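Local coordinates for DUF4442 domain-containing protein (Pseudomonas aeruginosa, PDB 1YOC) that is of unknown function but has a hotdog fold related to PaaI-type thioesterases, and so may act on acyl thioesters, at residues Y28-G42 against N68-S81. Numbering follows the deposited sequence.
Sequences YFASIAPQFVELRPG and NAAELAAGTMTDAS
L72 CD1 sits over the centre of one face of the F29 ring, a CH-pi contact 3.8 Å from the centroid, while E71 CG meets the ring edge at CZ. The F36 ring takes T76 OG1 at its edge, 3.5 Å from CZ, with E38 O also in plane at the edge, and L39 CD2 over one face, toward the rim. These rings pack between the central helix of the hotdog fold, 63-81, and edge strand 35-40 with the turn leading into it; the antiparallel sheet curls round this helix. L72 is shared by three residues: with CG anti to the backbone N (chi1 176°), CD1 reaches F29, CD2 packs on P34 CG at 3.6 Å and CG nears F36 CZ. I32 CD1 lies against A69. On the dimer side, H62 of the second subunit meets F29 edge-to-face, and Y28 OH bonds to S31 OG of that subunit. T76 OG1 turns back 2.9 Å to L72 O, which also accepts from T76 N, leaving CG2 pressed tightly against L39 CD2 at 3.2 Å. M77 SD approaches G42 C at 3.3 Å. S81 OG links the helix end to the turn after strand 35-40: it donates to M77 O and accepts from G42 N at 2.8 Å, nearly straight at 167°.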
loop_
_atom_site.group_PDB
_atom_site.type_symbol
_atom_site.label_atom_id
_atom_site.label_comp_id
_atom_site.label_asym_id
_atom_site.label_seq_id
_atom_site.Cartn_x
_atom_site.Cartn_y
_atom_site.Cartn_z
ATOM N N TYR B 28 -7.766 -7.826 -4.125
ATOM C CA TYR B 28 -6.638 -7.491 -3.288
ATOM C C TYR B 28 -7.004 -7.038 -1.872
ATOM O O TYR B 28 -6.180 -7.150 -0.985
ATOM C CB TYR B 28 -5.677 -6.494 -3.991
ATOM C CG TYR B 28 -4.312 -6.497 -3.341
ATOM C CD1 TYR B 28 -3.529 -7.669 -3.306
ATOM C CD2 TYR B 28 -3.815 -5.337 -2.707
ATOM C CE1 TYR B 28 -2.289 -7.673 -2.636
ATOM C CE2 TYR B 28 -2.581 -5.337 -2.056
ATOM C CZ TYR B 28 -1.841 -6.492 -2.017
ATOM O OH TYR B 28 -0.684 -6.483 -1.309
ATOM N N PHE B 29 -8.206 -6.528 -1.651
ATOM C CA PHE B 29 -8.579 -6.143 -0.291
ATOM C C PHE B 29 -8.627 -7.367 0.640
ATOM O O PHE B 29 -8.398 -7.256 1.848
ATOM C CB PHE B 29 -9.916 -5.416 -0.290
ATOM C CG PHE B 29 -9.814 -3.980 -0.747
ATOM C CD1 PHE B 29 -8.874 -3.113 -0.179
ATOM C CD2 PHE B 29 -10.686 -3.481 -1.710
ATOM C CE1 PHE B 29 -8.822 -1.768 -0.565
ATOM C CE2 PHE B 29 -10.635 -2.148 -2.082
ATOM C CZ PHE B 29 -9.706 -1.291 -1.507
ATOM N N ALA B 30 -8.880 -8.536 0.064
ATOM C CA ALA B 30 -8.932 -9.786 0.832
ATOM C C ALA B 30 -7.591 -10.107 1.483
ATOM O O ALA B 30 -7.537 -10.840 2.469
ATOM C CB ALA B 30 -9.377 -10.976 -0.104
ATOM N N SER B 31 -6.505 -9.550 0.950
ATOM C CA SER B 31 -5.174 -9.795 1.504
ATOM C C SER B 31 -5.098 -9.314 2.954
ATOM O O SER B 31 -4.219 -9.770 3.689
ATOM C CB SER B 31 -4.044 -9.125 0.681
ATOM O OG SER B 31 -4.155 -7.694 0.664
ATOM N N ILE B 32 -5.975 -8.391 3.371
ATOM C CA ILE B 32 -5.953 -8.009 4.797
ATOM C C ILE B 32 -7.197 -8.506 5.557
ATOM O O ILE B 32 -7.312 -8.261 6.753
ATOM C CB ILE B 32 -5.800 -6.477 5.022
ATOM C CG1 ILE B 32 -6.967 -5.697 4.403
ATOM C CG2 ILE B 32 -4.472 -5.981 4.401
ATOM C CD1 ILE B 32 -6.970 -4.186 4.841
ATOM N N ALA B 33 -8.091 -9.230 4.881
ATOM C CA ALA B 33 -9.318 -9.790 5.520
ATOM C C ALA B 33 -10.047 -8.732 6.339
ATOM O O ALA B 33 -10.281 -8.882 7.528
ATOM C CB ALA B 33 -8.922 -10.983 6.425
ATOM N N PRO B 34 -10.450 -7.635 5.692
ATOM C CA PRO B 34 -11.132 -6.550 6.401
ATOM C C PRO B 34 -12.636 -6.732 6.639
ATOM O O PRO B 34 -13.270 -7.626 6.060
ATOM C CB PRO B 34 -10.861 -5.362 5.476
ATOM C CG PRO B 34 -11.073 -6.025 4.070
ATOM C CD PRO B 34 -10.509 -7.440 4.224
ATOM N N GLN B 35 -13.179 -5.891 7.519
ATOM C CA GLN B 35 -14.625 -5.868 7.770
ATOM C C GLN B 35 -14.966 -4.392 7.940
ATOM O O GLN B 35 -14.101 -3.580 8.338
ATOM C CB GLN B 35 -14.974 -6.598 9.077
ATOM C CG GLN B 35 -14.647 -8.088 9.071
ATOM C CD GLN B 35 -15.581 -8.851 8.132
ATOM O OE1 GLN B 35 -16.691 -8.397 7.828
ATOM N NE2 GLN B 35 -15.136 -10.005 7.677
ATOM N N PHE B 36 -16.182 -4.011 7.612
ATOM C CA PHE B 36 -16.590 -2.628 7.866
ATOM C C PHE B 36 -17.329 -2.615 9.206
ATOM O O PHE B 36 -18.148 -3.528 9.490
ATOM C CB PHE B 36 -17.583 -2.129 6.820
ATOM C CG PHE B 36 -16.932 -1.518 5.620
ATOM C CD1 PHE B 36 -16.695 -0.139 5.551
ATOM C CD2 PHE B 36 -16.525 -2.318 4.562
ATOM C CE1 PHE B 36 -16.048 0.412 4.418
ATOM C CE2 PHE B 36 -15.901 -1.785 3.461
ATOM C CZ PHE B 36 -15.655 -0.410 3.381
ATOM N N VAL B 37 -17.046 -1.586 10.011
ATOM C CA VAL B 37 -17.733 -1.370 11.294
ATOM C C VAL B 37 -18.876 -0.414 10.944
ATOM O O VAL B 37 -20.021 -0.560 11.418
ATOM C CB VAL B 37 -16.833 -0.665 12.335
ATOM C CG1 VAL B 37 -17.657 -0.316 13.612
ATOM C CG2 VAL B 37 -15.683 -1.548 12.675
ATOM N N GLU B 38 -18.574 0.580 10.116
ATOM C CA GLU B 38 -19.608 1.524 9.704
ATOM C C GLU B 38 -19.341 2.086 8.325
ATOM O O GLU B 38 -18.191 2.306 7.946
ATOM C CB GLU B 38 -19.723 2.694 10.683
ATOM C CG GLU B 38 -21.003 3.486 10.430
ATOM C CD GLU B 38 -21.238 4.621 11.443
ATOM O OE1 GLU B 38 -20.633 4.591 12.541
ATOM O OE2 GLU B 38 -22.039 5.532 11.131
ATOM N N LEU B 39 -20.405 2.344 7.576
ATOM C CA LEU B 39 -20.234 2.914 6.248
ATOM C C LEU B 39 -21.499 3.702 5.909
ATOM O O LEU B 39 -22.600 3.159 5.954
ATOM C CB LEU B 39 -20.030 1.800 5.210
ATOM C CG LEU B 39 -19.912 2.275 3.758
ATOM C CD1 LEU B 39 -18.710 3.208 3.589
ATOM C CD2 LEU B 39 -19.782 1.090 2.803
ATOM N N ARG B 40 -21.341 4.982 5.607
ATOM C CA ARG B 40 -22.458 5.823 5.231
ATOM C C ARG B 40 -21.839 7.036 4.543
ATOM O O ARG B 40 -20.628 7.211 4.553
ATOM C CB ARG B 40 -23.243 6.263 6.479
ATOM C CG ARG B 40 -22.430 7.101 7.477
ATOM C CD ARG B 40 -23.245 7.361 8.775
ATOM N NE ARG B 40 -22.359 7.703 9.893
ATOM C CZ ARG B 40 -21.842 8.905 10.092
ATOM N NH1 ARG B 40 -22.137 9.889 9.253
ATOM N NH2 ARG B 40 -21.017 9.124 11.112
ATOM N N PRO B 41 -22.663 7.864 3.888
ATOM C CA PRO B 41 -22.119 9.047 3.229
ATOM C C PRO B 41 -21.381 9.851 4.315
ATOM O O PRO B 41 -21.905 10.034 5.421
ATOM C CB PRO B 41 -23.389 9.769 2.723
ATOM C CG PRO B 41 -24.342 8.595 2.462
ATOM C CD PRO B 41 -24.123 7.764 3.711
ATOM N N GLY B 42 -20.169 10.310 4.011
ATOM C CA GLY B 42 -19.403 11.079 4.982
ATOM C C GLY B 42 -18.640 10.329 6.076
ATOM O O GLY B 42 -17.929 10.970 6.862
ATOM N N ASN B 68 -3.655 -0.406 2.730
ATOM C CA ASN B 68 -4.793 -1.088 2.112
ATOM C C ASN B 68 -6.109 -0.798 2.847
ATOM O O ASN B 68 -7.168 -0.579 2.215
ATOM C CB ASN B 68 -4.523 -2.593 2.081
ATOM C CG ASN B 68 -5.103 -3.282 0.818
ATOM O OD1 ASN B 68 -5.033 -4.510 0.703
ATOM N ND2 ASN B 68 -5.646 -2.500 -0.129
ATOM N N ALA B 69 -6.061 -0.787 4.184
ATOM C CA ALA B 69 -7.255 -0.498 4.968
ATOM C C ALA B 69 -7.705 0.951 4.677
ATOM O O ALA B 69 -8.899 1.254 4.583
ATOM C CB ALA B 69 -6.944 -0.636 6.508
ATOM N N ALA B 70 -6.728 1.853 4.557
ATOM C CA ALA B 70 -7.029 3.278 4.309
ATOM C C ALA B 70 -7.690 3.443 2.953
ATOM O O ALA B 70 -8.684 4.174 2.803
ATOM C CB ALA B 70 -5.732 4.111 4.375
ATOM N N GLU B 71 -7.151 2.743 1.961
ATOM C CA GLU B 71 -7.713 2.813 0.620
ATOM C C GLU B 71 -9.169 2.286 0.639
ATOM O O GLU B 71 -10.050 2.832 -0.036
ATOM C CB GLU B 71 -6.888 1.934 -0.306
ATOM C CG GLU B 71 -7.456 1.822 -1.670
ATOM C CD GLU B 71 -6.957 2.907 -2.591
ATOM O OE1 GLU B 71 -6.627 4.039 -2.111
ATOM O OE2 GLU B 71 -6.925 2.592 -3.814
ATOM N N LEU B 72 -9.402 1.217 1.390
ATOM C CA LEU B 72 -10.743 0.629 1.448
ATOM C C LEU B 72 -11.726 1.613 2.091
ATOM O O LEU B 72 -12.826 1.830 1.597
ATOM C CB LEU B 72 -10.712 -0.682 2.237
ATOM C CG LEU B 72 -12.089 -1.346 2.441
ATOM C CD1 LEU B 72 -12.729 -1.776 1.128
ATOM C CD2 LEU B 72 -11.851 -2.565 3.362
ATOM N N ALA B 73 -11.318 2.215 3.200
ATOM C CA ALA B 73 -12.211 3.163 3.877
ATOM C C ALA B 73 -12.436 4.420 3.044
ATOM O O ALA B 73 -13.585 4.859 2.860
ATOM C CB ALA B 73 -11.643 3.541 5.237
ATOM N N ALA B 74 -11.356 5.003 2.521
ATOM C CA ALA B 74 -11.492 6.252 1.789
ATOM C C ALA B 74 -12.234 6.096 0.503
ATOM O O ALA B 74 -13.093 6.919 0.180
ATOM C CB ALA B 74 -10.125 6.867 1.512
ATOM N N GLY B 75 -11.903 5.040 -0.232
ATOM C CA GLY B 75 -12.528 4.827 -1.508
ATOM C C GLY B 75 -14.001 4.489 -1.376
ATOM O O GLY B 75 -14.826 5.024 -2.122
ATOM N N THR B 76 -14.333 3.600 -0.442
ATOM C CA THR B 76 -15.736 3.236 -0.267
ATOM C C THR B 76 -16.533 4.467 0.225
ATOM O O THR B 76 -17.645 4.748 -0.263
ATOM C CB THR B 76 -15.880 2.069 0.700
ATOM O OG1 THR B 76 -15.140 0.944 0.180
ATOM C CG2 THR B 76 -17.368 1.605 0.748
ATOM N N MET B 77 -15.982 5.215 1.173
ATOM C CA MET B 77 -16.707 6.429 1.606
ATOM C C MET B 77 -16.933 7.396 0.406
ATOM O O MET B 77 -17.997 7.986 0.269
ATOM C CB MET B 77 -15.930 7.182 2.694
ATOM C CG MET B 77 -16.629 8.491 3.108
ATOM S SD MET B 77 -15.903 9.240 4.577
ATOM C CE MET B 77 -14.279 9.670 3.886
ATOM N N THR B 78 -15.916 7.598 -0.424
ATOM C CA THR B 78 -16.047 8.498 -1.584
ATOM C C THR B 78 -17.176 8.029 -2.501
ATOM O O THR B 78 -18.034 8.836 -2.911
ATOM C CB THR B 78 -14.727 8.563 -2.351
ATOM O OG1 THR B 78 -13.725 9.131 -1.490
ATOM C CG2 THR B 78 -14.866 9.421 -3.647
ATOM N N ASP B 79 -17.189 6.728 -2.775
ATOM C CA ASP B 79 -18.227 6.114 -3.619
ATOM C C ASP B 79 -19.630 6.328 -3.020
ATOM O O ASP B 79 -20.611 6.546 -3.755
ATOM C CB ASP B 79 -17.968 4.610 -3.761
ATOM C CG ASP B 79 -18.793 3.973 -4.877
ATOM O OD1 ASP B 79 -18.539 4.336 -6.054
ATOM O OD2 ASP B 79 -19.696 3.136 -4.566
ATOM N N ALA B 80 -19.717 6.242 -1.703
ATOM C CA ALA B 80 -21.005 6.422 -1.005
ATOM C C ALA B 80 -21.429 7.883 -0.847
ATOM O O ALA B 80 -22.610 8.175 -0.639
ATOM C CB ALA B 80 -20.930 5.777 0.416
ATOM N N SER B 81 -20.480 8.807 -0.993
ATOM C CA SER B 81 -20.757 10.210 -0.722
ATOM C C SER B 81 -20.953 11.191 -1.869
ATOM O O SER B 81 -21.706 12.168 -1.715
ATOM C CB SER B 81 -19.675 10.765 0.209
ATOM O OG SER B 81 -19.460 9.901 1.313
#